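Local coordinates for protein aminotransferase, classes I and II (Silicibacter pomeroyi DSS-3, PDB 3H14) that probably transfers amino groups between amino acids and 2-oxo acids, with pyridoxal 5'-phosphate as cofactor, as a class I aminotransferase, at residues Ile202-Gly205 and Ile206-Glu209; Thr176-Asp179 and His180-Gly184; Lys211-Ala215 and Leu216-Asp220. All blocks are in the same frame, centred on the assembly; numbering follows the deposited sequence.

Contact 1 of 3, residues Ile202-Gly205 and Ile206-Glu209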
ATOM      1  N   ILE A 202       2.173  -3.036   4.918  1.00 17.95           N
ATOM      2  CA  ILE A 202       2.680  -3.539   3.633  1.00 18.71           C
ATOM      3  C   ILE A 202       3.925  -2.779   3.154  1.00 19.14           C
ATOM      4  O   ILE A 202       4.840  -3.372   2.581  1.00 18.96           O
ATOM      5  CB  ILE A 202       1.498  -3.556   2.600  1.00 19.06           C
ATOM      6  CG1 ILE A 202       0.607  -4.759   2.952  1.00 19.02           C
ATOM      7  CG2 ILE A 202       1.945  -3.616   1.068  1.00 19.44           C
ATOM      8  CD1 ILE A 202      -0.748  -4.758   2.333  1.00 20.51           C
ATOM      9  N   TYR A 203       4.004  -1.488   3.445  1.00 18.59           N
ATOM     10  CA  TYR A 203       5.166  -0.692   2.979  1.00 19.54           C
ATOM     11  C   TYR A 203       6.303  -0.572   3.995  1.00 19.08           C
ATOM     12  O   TYR A 203       7.304   0.089   3.704  1.00 18.95           O
ATOM     13  CB  TYR A 203       4.726   0.724   2.514  1.00 19.37           C
ATOM     14  CG  TYR A 203       3.933   0.711   1.241  1.00 19.48           C
ATOM     15  CD1 TYR A 203       4.582   0.759   0.001  1.00 18.56           C
ATOM     16  CD2 TYR A 203       2.538   0.639   1.260  1.00 21.29           C
ATOM     17  CE1 TYR A 203       3.858   0.724  -1.185  1.00 16.39           C
ATOM     18  CE2 TYR A 203       1.814   0.614   0.090  1.00 18.26           C
ATOM     19  CZ  TYR A 203       2.495   0.653  -1.133  1.00 18.24           C
ATOM     20  OH  TYR A 203       1.813   0.641  -2.302  1.00 20.27           O
ATOM     21  N   HIS A 204       6.181  -1.200   5.169  1.00 19.78           N
ATOM     22  CA  HIS A 204       7.328  -1.304   6.092  1.00 19.83           C
ATOM     23  C   HIS A 204       8.600  -1.794   5.392  1.00 20.36           C
ATOM     24  O   HIS A 204       8.559  -2.703   4.593  1.00 19.70           O
ATOM     25  CB  HIS A 204       7.014  -2.209   7.286  1.00 20.53           C
ATOM     26  CG  HIS A 204       6.100  -1.569   8.284  1.00 21.19           C
ATOM     27  ND1 HIS A 204       6.113  -1.884   9.623  1.00 21.55           N
ATOM     28  CD2 HIS A 204       5.159  -0.607   8.131  1.00 21.77           C
ATOM     29  CE1 HIS A 204       5.198  -1.157  10.249  1.00 21.88           C
ATOM     30  NE2 HIS A 204       4.603  -0.377   9.365  1.00 21.32           N
ATOM     31  N   GLY A 205       9.737  -1.195   5.742  1.00 20.68           N
ATOM     32  CA  GLY A 205      10.986  -1.402   5.041  1.00 20.21           C
ATOM     33  C   GLY A 205      11.332  -0.226   4.131  1.00 20.75           C
ATOM     34  O   GLY A 205      12.500   0.152   4.016  1.00 19.98           O
ATOM     35  N   ILE A 206      10.318   0.346   3.470  1.00 21.04           N
ATOM     36  CA  ILE A 206      10.499   1.503   2.591  1.00 21.22           C
ATOM     37  C   ILE A 206      10.292   2.812   3.373  1.00 23.25           C
ATOM     38  O   ILE A 206       9.204   3.460   3.381  1.00 22.10           O
ATOM     39  CB  ILE A 206       9.591   1.441   1.329  1.00 21.42           C
ATOM     40  CG1 ILE A 206       9.881   0.152   0.564  1.00 20.46           C
ATOM     41  CG2 ILE A 206       9.886   2.662   0.413  1.00 20.44           C
ATOM     42  CD1 ILE A 206       8.974  -0.089  -0.637  1.00 19.85           C
ATOM     43  N   GLU A 207      11.364   3.170   4.063  1.00 24.85           N
ATOM     44  CA  GLU A 207      11.324   4.196   5.088  1.00 26.19           C
ATOM     45  C   GLU A 207      12.573   5.045   4.963  1.00 26.06           C
ATOM     46  O   GLU A 207      13.617   4.545   4.568  1.00 27.31           O
ATOM     47  CB  GLU A 207      11.305   3.528   6.443  1.00 26.71           C
ATOM     48  CG  GLU A 207      10.122   2.634   6.699  1.00 28.07           C
ATOM     49  CD  GLU A 207      10.349   1.765   7.911  1.00 27.92           C
ATOM     50  OE1 GLU A 207      10.958   2.286   8.879  1.00 28.10           O
ATOM     51  OE2 GLU A 207       9.965   0.559   7.873  1.00 29.89           O
ATOM     52  N   TYR A 208      12.451   6.322   5.279  1.00 26.38           N
ATOM     53  CA  TYR A 208      13.491   7.317   4.992  1.00 26.92           C
ATOM     54  C   TYR A 208      14.084   7.785   6.323  1.00 27.92           C
ATOM     55  O   TYR A 208      15.019   7.146   6.815  1.00 28.86           O
ATOM     56  CB  TYR A 208      12.913   8.442   4.119  1.00 26.14           C
ATOM     57  CG  TYR A 208      12.424   7.842   2.820  1.00 24.25           C
ATOM     58  CD1 TYR A 208      11.071   7.721   2.550  1.00 24.18           C
ATOM     59  CD2 TYR A 208      13.314   7.283   1.930  1.00 24.84           C
ATOM     60  CE1 TYR A 208      10.618   7.088   1.406  1.00 23.36           C
ATOM     61  CE2 TYR A 208      12.881   6.662   0.777  1.00 23.31           C
ATOM     62  CZ  TYR A 208      11.529   6.580   0.506  1.00 24.23           C
ATOM     63  OH  TYR A 208      11.095   5.962  -0.639  1.00 21.44           O
ATOM     64  N   GLU A 209      13.508   8.806   6.952  1.00 28.71           N
ATOM     65  CA  GLU A 209      13.986   9.213   8.294  1.00 29.44           C
ATOM     66  C   GLU A 209      13.059   8.781   9.443  1.00 29.09           C
ATOM     67  O   GLU A 209      13.537   8.438  10.504  1.00 29.12           O
ATOM     68  CB  GLU A 209      14.327  10.710   8.350  1.00 30.67           C
ATOM     69  CG  GLU A 209      13.461  11.580   7.528  1.00 35.34           C
ATOM     70  CD  GLU A 209      13.966  11.823   6.113  1.00 38.21           C
ATOM     71  OE1 GLU A 209      14.994  11.241   5.676  1.00 39.95           O
ATOM     72  OE2 GLU A 209      13.307  12.645   5.443  1.00 42.36           O
TER
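Tyr203 starts a tight turn whose closing bond runs from Ile206 N to Tyr203 O (3.0 Å, N-H...O angle 154°). The same carbonyl oxygen packs against the branched carbon of Ile206, with Ile206 CB 3.6 Å from Tyr203 O. The phenol oxygen of Tyr203, OH, is hydrogen-bonded to Tyr315 OH. Next comes His204, whose imidazole leaves the turn: its ND1 is held by Tyr85 OH, and across the contact His204 CB approaches only loosely, 4.1 Å from Glu207 OE2.

Residues 203 to 206 form a type II beta turn in the long loop between strands 196-200 and 223-227. Asp200 and Tyr203 have the spacing of a recurrent pair in class I aminotransferases, in whose relatives the aspartate meets the pyridine nitrogen of the cofactor and the tyrosine its phenolic oxygen. The contact of Tyr203 with Lys230 is consistent with the same placement here.

Gly205 fills the third position of the turn with a positive phi of 103°, a conformation that glycine adopts easily. Its amide is gripped by the carboxylate of Glu207, Gly205 N to Glu207 OE2 measuring 2.8 Å in an almost straight bond of 171°, received on the anti side and somewhat out of the carboxylate plane. The Glu207 chain continues extended past CG, which lies beside the backbone N, and this carries OE2 back over the turn. Glu207 N makes a weak bond to Gly205 O at 3.2 Å.

Contact 2 of 3, residues Thr176-Asp179 and His180-Gly184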
ATOM      1  N   THR A 176       2.347   8.985   4.103  1.00 19.60           N
ATOM      2  CA  THR A 176       2.431   9.428   5.517  1.00 19.89           C
ATOM      3  C   THR A 176       2.471   8.235   6.487  1.00 21.37           C
ATOM      4  O   THR A 176       1.932   7.137   6.200  1.00 20.84           O
ATOM      5  CB  THR A 176       1.304  10.428   5.880  1.00 20.33           C
ATOM      6  OG1 THR A 176       0.015   9.795   5.814  1.00 20.88           O
ATOM      7  CG2 THR A 176       1.339  11.620   4.906  1.00 17.03           C
HETATM    8  N   MSE A 177       3.117   8.457   7.632  1.00 22.11           N
HETATM    9  CA  MSE A 177       3.286   7.438   8.624  1.00 24.62           C
HETATM   10  C   MSE A 177       2.704   7.821   9.976  1.00 24.54           C
HETATM   11  O   MSE A 177       2.506   8.994  10.284  1.00 24.54           O
HETATM   12  CB  MSE A 177       4.761   7.104   8.744  1.00 23.97           C
HETATM   13  CG  MSE A 177       5.266   6.367   7.531  1.00 24.72           C
HETATM   14 SE   MSE A 177       7.208   6.320   7.402  1.00 32.15          SE
HETATM   15  CE  MSE A 177       7.482   4.989   8.829  1.00 25.14           C
ATOM     16  N   LEU A 178       2.445   6.801  10.772  1.00 25.06           N
ATOM     17  CA  LEU A 178       1.941   6.953  12.137  1.00 24.95           C
ATOM     18  C   LEU A 178       3.072   6.650  13.091  1.00 26.10           C
ATOM     19  O   LEU A 178       3.628   5.534  13.090  1.00 24.55           O
ATOM     20  CB  LEU A 178       0.804   5.975  12.398  1.00 25.13           C
ATOM     21  CG  LEU A 178      -0.467   6.273  11.613  1.00 23.39           C
ATOM     22  CD1 LEU A 178      -1.397   5.066  11.546  1.00 24.62           C
ATOM     23  CD2 LEU A 178      -1.168   7.459  12.189  1.00 22.76           C
ATOM     24  N   ASP A 179       3.412   7.636  13.910  1.00 27.02           N
ATOM     25  CA  ASP A 179       4.409   7.404  14.935  1.00 27.52           C
ATOM     26  C   ASP A 179       3.754   6.649  16.114  1.00 28.20           C
ATOM     27  O   ASP A 179       2.542   6.379  16.100  1.00 26.65           O
ATOM     28  CB  ASP A 179       5.098   8.712  15.321  1.00 28.53           C
ATOM     29  CG  ASP A 179       4.189   9.706  16.062  1.00 31.34           C
ATOM     30  OD1 ASP A 179       2.999   9.431  16.373  1.00 32.19           O
ATOM     31  OD2 ASP A 179       4.703  10.812  16.326  1.00 35.62           O
ATOM     32  N   HIS A 180       4.575   6.276  17.093  1.00 28.90           N
ATOM     33  CA  HIS A 180       4.134   5.509  18.252  1.00 29.76           C
ATOM     34  C   HIS A 180       2.931   6.118  18.992  1.00 29.96           C
ATOM     35  O   HIS A 180       2.002   5.391  19.375  1.00 30.42           O
ATOM     36  CB  HIS A 180       5.309   5.380  19.215  1.00 30.73           C
ATOM     37  CG  HIS A 180       5.113   4.333  20.258  1.00 32.34           C
ATOM     38  ND1 HIS A 180       4.414   4.573  21.426  1.00 35.81           N
ATOM     39  CD2 HIS A 180       5.531   3.045  20.320  1.00 33.30           C
ATOM     40  CE1 HIS A 180       4.412   3.471  22.162  1.00 36.35           C
ATOM     41  NE2 HIS A 180       5.072   2.527  21.508  1.00 35.52           N
ATOM     42  N   ALA A 181       2.956   7.438  19.186  1.00 29.82           N
ATOM     43  CA  ALA A 181       1.867   8.169  19.876  1.00 29.62           C
ATOM     44  C   ALA A 181       0.571   8.125  19.077  1.00 28.97           C
ATOM     45  O   ALA A 181      -0.498   7.900  19.638  1.00 27.63           O
ATOM     46  CB  ALA A 181       2.258   9.628  20.123  1.00 29.64           C
ATOM     47  N   ALA A 182       0.682   8.343  17.762  1.00 27.95           N
ATOM     48  CA  ALA A 182      -0.480   8.365  16.868  1.00 27.25           C
ATOM     49  C   ALA A 182      -1.143   6.998  16.765  1.00 27.37           C
ATOM     50  O   ALA A 182      -2.367   6.889  16.732  1.00 25.84           O
ATOM     51  CB  ALA A 182      -0.069   8.875  15.473  1.00 27.55           C
HETATM   52  N   MSE A 183      -0.308   5.962  16.732  1.00 27.96           N
HETATM   53  CA  MSE A 183      -0.745   4.584  16.637  1.00 27.78           C
HETATM   54  C   MSE A 183      -1.396   4.168  17.944  1.00 27.07           C
HETATM   55  O   MSE A 183      -2.455   3.581  17.934  1.00 25.50           O
HETATM   56  CB  MSE A 183       0.462   3.700  16.355  1.00 28.62           C
HETATM   57  CG  MSE A 183       0.163   2.225  16.207  1.00 31.95           C
HETATM   58 SE   MSE A 183      -0.851   1.735  14.604  1.00 44.59          SE
HETATM   59  CE  MSE A 183       0.326   2.651  13.378  1.00 23.06           C
ATOM     60  N   GLY A 184      -0.759   4.488  19.074  1.00 26.84           N
ATOM     61  CA  GLY A 184      -1.351   4.230  20.387  1.00 26.86           C
ATOM     62  C   GLY A 184      -2.740   4.823  20.559  1.00 26.65           C
ATOM     63  O   GLY A 184      -3.656   4.151  21.035  1.00 27.44           O
TER
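Asp179 caps the start of helix 180-192 as its N-cap residue, and the apolar side chains of Leu178 just before it and Met183 in the first turn meet as a hydrophobic staple. Leu178 can be followed outward. Its CB lies 3.5 Å from CE of Met183, a separation tighter than ordinary carbon packing. CG stands a little farther from the same methyl, and the two branches then divide the work: CD1 returns to Met183 CE at 3.5 Å, whereas CD2 rests on Ala182 CB at 3.7 Å. The two long side chains cross at about a right angle. Met183, modelled as selenomethionine, leaves the helix with CG anti to its backbone N and then bends at both chi2 (69°) and chi3 (52°), so that the terminal methyl curls back onto the leucine.

The polar half of the cap is made by Asp179. Its OD1 receives Ala182 N at 2.9 Å, the capping bond at the open amino end of the helix. A little deeper, the backbone takes over: Met183 N donates to Asp179 O, an i to i+4 bond of helical type. On the loop side, Leu178 N donates to Ser169 OG, which ties the residue before the cap to the residue that follows strand 164-168. The capping oxygen also lies against the first turn, Asp179 OD1 3.2 Å from Ala182 CB.

Contact 3 of 3, residues Lys211-Ala215 and Leu216-Asp220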
ATOM      1  N   LYS A 211      10.898   6.151  11.536  1.00 27.72           N
ATOM      2  CA  LYS A 211      10.902   4.708  11.754  1.00 27.89           C
ATOM      3  C   LYS A 211       9.453   4.180  11.768  1.00 27.40           C
ATOM      4  O   LYS A 211       8.598   4.722  12.466  1.00 27.66           O
ATOM      5  CB  LYS A 211      11.601   4.397  13.082  1.00 28.74           C
ATOM      6  CG  LYS A 211      11.708   2.954  13.441  1.00 30.20           C
ATOM      7  CD  LYS A 211      12.548   2.155  12.496  1.00 34.22           C
ATOM      8  CE  LYS A 211      12.453   0.663  12.822  1.00 36.23           C
ATOM      9  NZ  LYS A 211      11.159   0.101  12.325  1.00 39.50           N
ATOM     10  N   ALA A 212       9.183   3.124  10.997  1.00 26.02           N
ATOM     11  CA  ALA A 212       7.853   2.524  10.964  1.00 25.42           C
ATOM     12  C   ALA A 212       7.600   1.899  12.316  1.00 25.06           C
ATOM     13  O   ALA A 212       8.537   1.420  12.973  1.00 25.31           O
ATOM     14  CB  ALA A 212       7.724   1.476   9.845  1.00 25.04           C
ATOM     15  N   VAL A 213       6.348   1.975  12.759  1.00 24.65           N
ATOM     16  CA  VAL A 213       5.943   1.390  14.036  1.00 24.13           C
ATOM     17  C   VAL A 213       4.957   0.258  13.797  1.00 23.65           C
ATOM     18  O   VAL A 213       3.875   0.501  13.322  1.00 23.17           O
ATOM     19  CB  VAL A 213       5.277   2.423  14.974  1.00 24.57           C
ATOM     20  CG1 VAL A 213       4.966   1.762  16.306  1.00 24.48           C
ATOM     21  CG2 VAL A 213       6.187   3.647  15.185  1.00 23.64           C
ATOM     22  N   THR A 214       5.325  -0.981  14.129  1.00 23.98           N
ATOM     23  CA  THR A 214       4.361  -2.071  14.028  1.00 24.06           C
ATOM     24  C   THR A 214       3.341  -1.934  15.146  1.00 24.59           C
ATOM     25  O   THR A 214       3.687  -1.559  16.257  1.00 24.20           O
ATOM     26  CB  THR A 214       4.988  -3.499  14.031  1.00 23.93           C
ATOM     27  OG1 THR A 214       3.944  -4.460  13.854  1.00 24.92           O
ATOM     28  CG2 THR A 214       5.686  -3.835  15.325  1.00 24.67           C
ATOM     29  N   ALA A 215       2.073  -2.192  14.827  1.00 24.60           N
ATOM     30  CA  ALA A 215       1.014  -2.208  15.822  1.00 25.10           C
ATOM     31  C   ALA A 215       1.312  -3.170  16.963  1.00 25.67           C
ATOM     32  O   ALA A 215       0.829  -2.963  18.072  1.00 26.24           O
ATOM     33  CB  ALA A 215      -0.303  -2.563  15.196  1.00 24.29           C
ATOM     34  N   LEU A 216       2.117  -4.195  16.693  1.00 26.01           N
ATOM     35  CA  LEU A 216       2.584  -5.150  17.728  1.00 26.81           C
ATOM     36  C   LEU A 216       3.413  -4.513  18.858  1.00 27.71           C
ATOM     37  O   LEU A 216       3.493  -5.058  19.934  1.00 29.14           O
ATOM     38  CB  LEU A 216       3.359  -6.286  17.067  1.00 25.77           C
ATOM     39  CG  LEU A 216       2.532  -7.021  15.996  1.00 25.92           C
ATOM     40  CD1 LEU A 216       3.337  -8.135  15.395  1.00 26.61           C
ATOM     41  CD2 LEU A 216       1.254  -7.588  16.586  1.00 27.68           C
ATOM     42  N   GLU A 217       4.004  -3.355  18.622  1.00 28.98           N
ATOM     43  CA  GLU A 217       4.711  -2.610  19.672  1.00 29.27           C
ATOM     44  C   GLU A 217       3.758  -1.989  20.703  1.00 30.21           C
ATOM     45  O   GLU A 217       4.212  -1.537  21.756  1.00 31.06           O
ATOM     46  CB  GLU A 217       5.564  -1.497  19.068  1.00 29.14           C
ATOM     47  CG  GLU A 217       6.826  -1.949  18.289  1.00 30.25           C
ATOM     48  CD  GLU A 217       7.573  -0.778  17.670  1.00 30.67           C
ATOM     49  OE1 GLU A 217       7.637  -0.658  16.418  1.00 31.85           O
ATOM     50  OE2 GLU A 217       8.081   0.058  18.437  1.00 33.23           O
ATOM     51  N   LEU A 218       2.462  -1.922  20.385  1.00 30.47           N
ATOM     52  CA  LEU A 218       1.444  -1.303  21.252  1.00 30.62           C
ATOM     53  C   LEU A 218       0.388  -2.271  21.733  1.00 30.57           C
ATOM     54  O   LEU A 218      -0.154  -2.080  22.811  1.00 31.16           O
ATOM     55  CB  LEU A 218       0.747  -0.137  20.541  1.00 30.64           C
ATOM     56  CG  LEU A 218       1.677   1.081  20.409  1.00 33.13           C
ATOM     57  CD1 LEU A 218       1.677   1.641  18.999  1.00 33.73           C
ATOM     58  CD2 LEU A 218       1.409   2.167  21.451  1.00 32.03           C
ATOM     59  N   THR A 219       0.050  -3.278  20.931  1.00 30.78           N
ATOM     60  CA  THR A 219      -0.943  -4.276  21.349  1.00 30.77           C
ATOM     61  C   THR A 219      -0.750  -5.581  20.617  1.00 30.69           C
ATOM     62  O   THR A 219      -0.184  -5.601  19.536  1.00 29.81           O
ATOM     63  CB  THR A 219      -2.396  -3.797  21.071  1.00 31.31           C
ATOM     64  OG1 THR A 219      -3.338  -4.697  21.686  1.00 31.04           O
ATOM     65  CG2 THR A 219      -2.673  -3.689  19.537  1.00 30.29           C
ATOM     66  N   ASP A 220      -1.243  -6.668  21.199  1.00 30.38           N
ATOM     67  CA  ASP A 220      -1.346  -7.908  20.481  1.00 30.36           C
ATOM     68  C   ASP A 220      -2.744  -8.098  19.913  1.00 29.54           C
ATOM     69  O   ASP A 220      -2.936  -8.949  19.053  1.00 29.53           O
ATOM     70  CB  ASP A 220      -0.934  -9.096  21.366  1.00 30.94           C
ATOM     71  CG  ASP A 220       0.565  -9.141  21.626  1.00 32.88           C
ATOM     72  OD1 ASP A 220       1.375  -9.105  20.668  1.00 32.60           O
ATOM     73  OD2 ASP A 220       0.949  -9.208  22.813  1.00 35.90           O
TER
HETATM   74  O   HOH W   1       9.564   0.797  15.450  1.00 29.21           O
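Glu217 runs extended back along the chain, and its OE1 meets the amide of Thr214. Among backbone pairs, Glu217 N donates to Thr214 O at 3.0 Å. Ala215 O takes one i+3 and one i+4 amide as the short 3-10 segment ends within the loop between strands 196-200 and 223-227: Leu218 N arrives above the carbonyl plane and Thr219 N nearly along the C=O axis.

Side-chain bonds brace the turn from its start. Thr214 N gives a bent bond to Glu217 OE1 (3.3 Å, 138°), and water 1 spans from the same Glu217 OE1 (2.6 Å) to Ala212 O (2.8 Å), donating to both. Lys211 NZ donates to this same Ala212 O. Thr214 OG1, turned to the far side of CB from its own amide, accepts weakly from Leu216 N and has a stronger partner in Glu201.

Van der Waals contact is lighter. The CG2 methyl of Thr214 meets Glu217 CG, and the CG1 methyl of Val213 touches the carboxylate, 3.6 Å from Glu217 OE1. The apolar pair is Val213 CG1 with Leu218 CD1, at 4.3 Å.

With an amide and a water both donating to OE1, and Lys211 NZ 5.5 Å from Glu217 OE1 without touching it, Glu217 is probably held in its ionised form.

In the fold
The three contacts follow one another along the chain in the order 2, 1, 3, and pack against one another, contact 2 at the start of helix 180-192 and contacts 1 and 3 in the loop between strands 196-200 and 223-227. Contacts 2 and 3 are nearest, their centres about 9 Å apart, and interlock through Leu218, whose CD2 lies 3.6 Å from Gly184 CA, and through packing of Met177 on Ala212. Contact 1 sits about 14 Å from each, centre to centre. Glu207 OE1 of contact 1 probably accepts from Ala212 N of contact 3 (2.9 Å), and Glu207 CG lies 4.1 Å from Met177 CE. Contact 1 touches Lys230, which probably corresponds to the lysine that carries the cofactor in relatives.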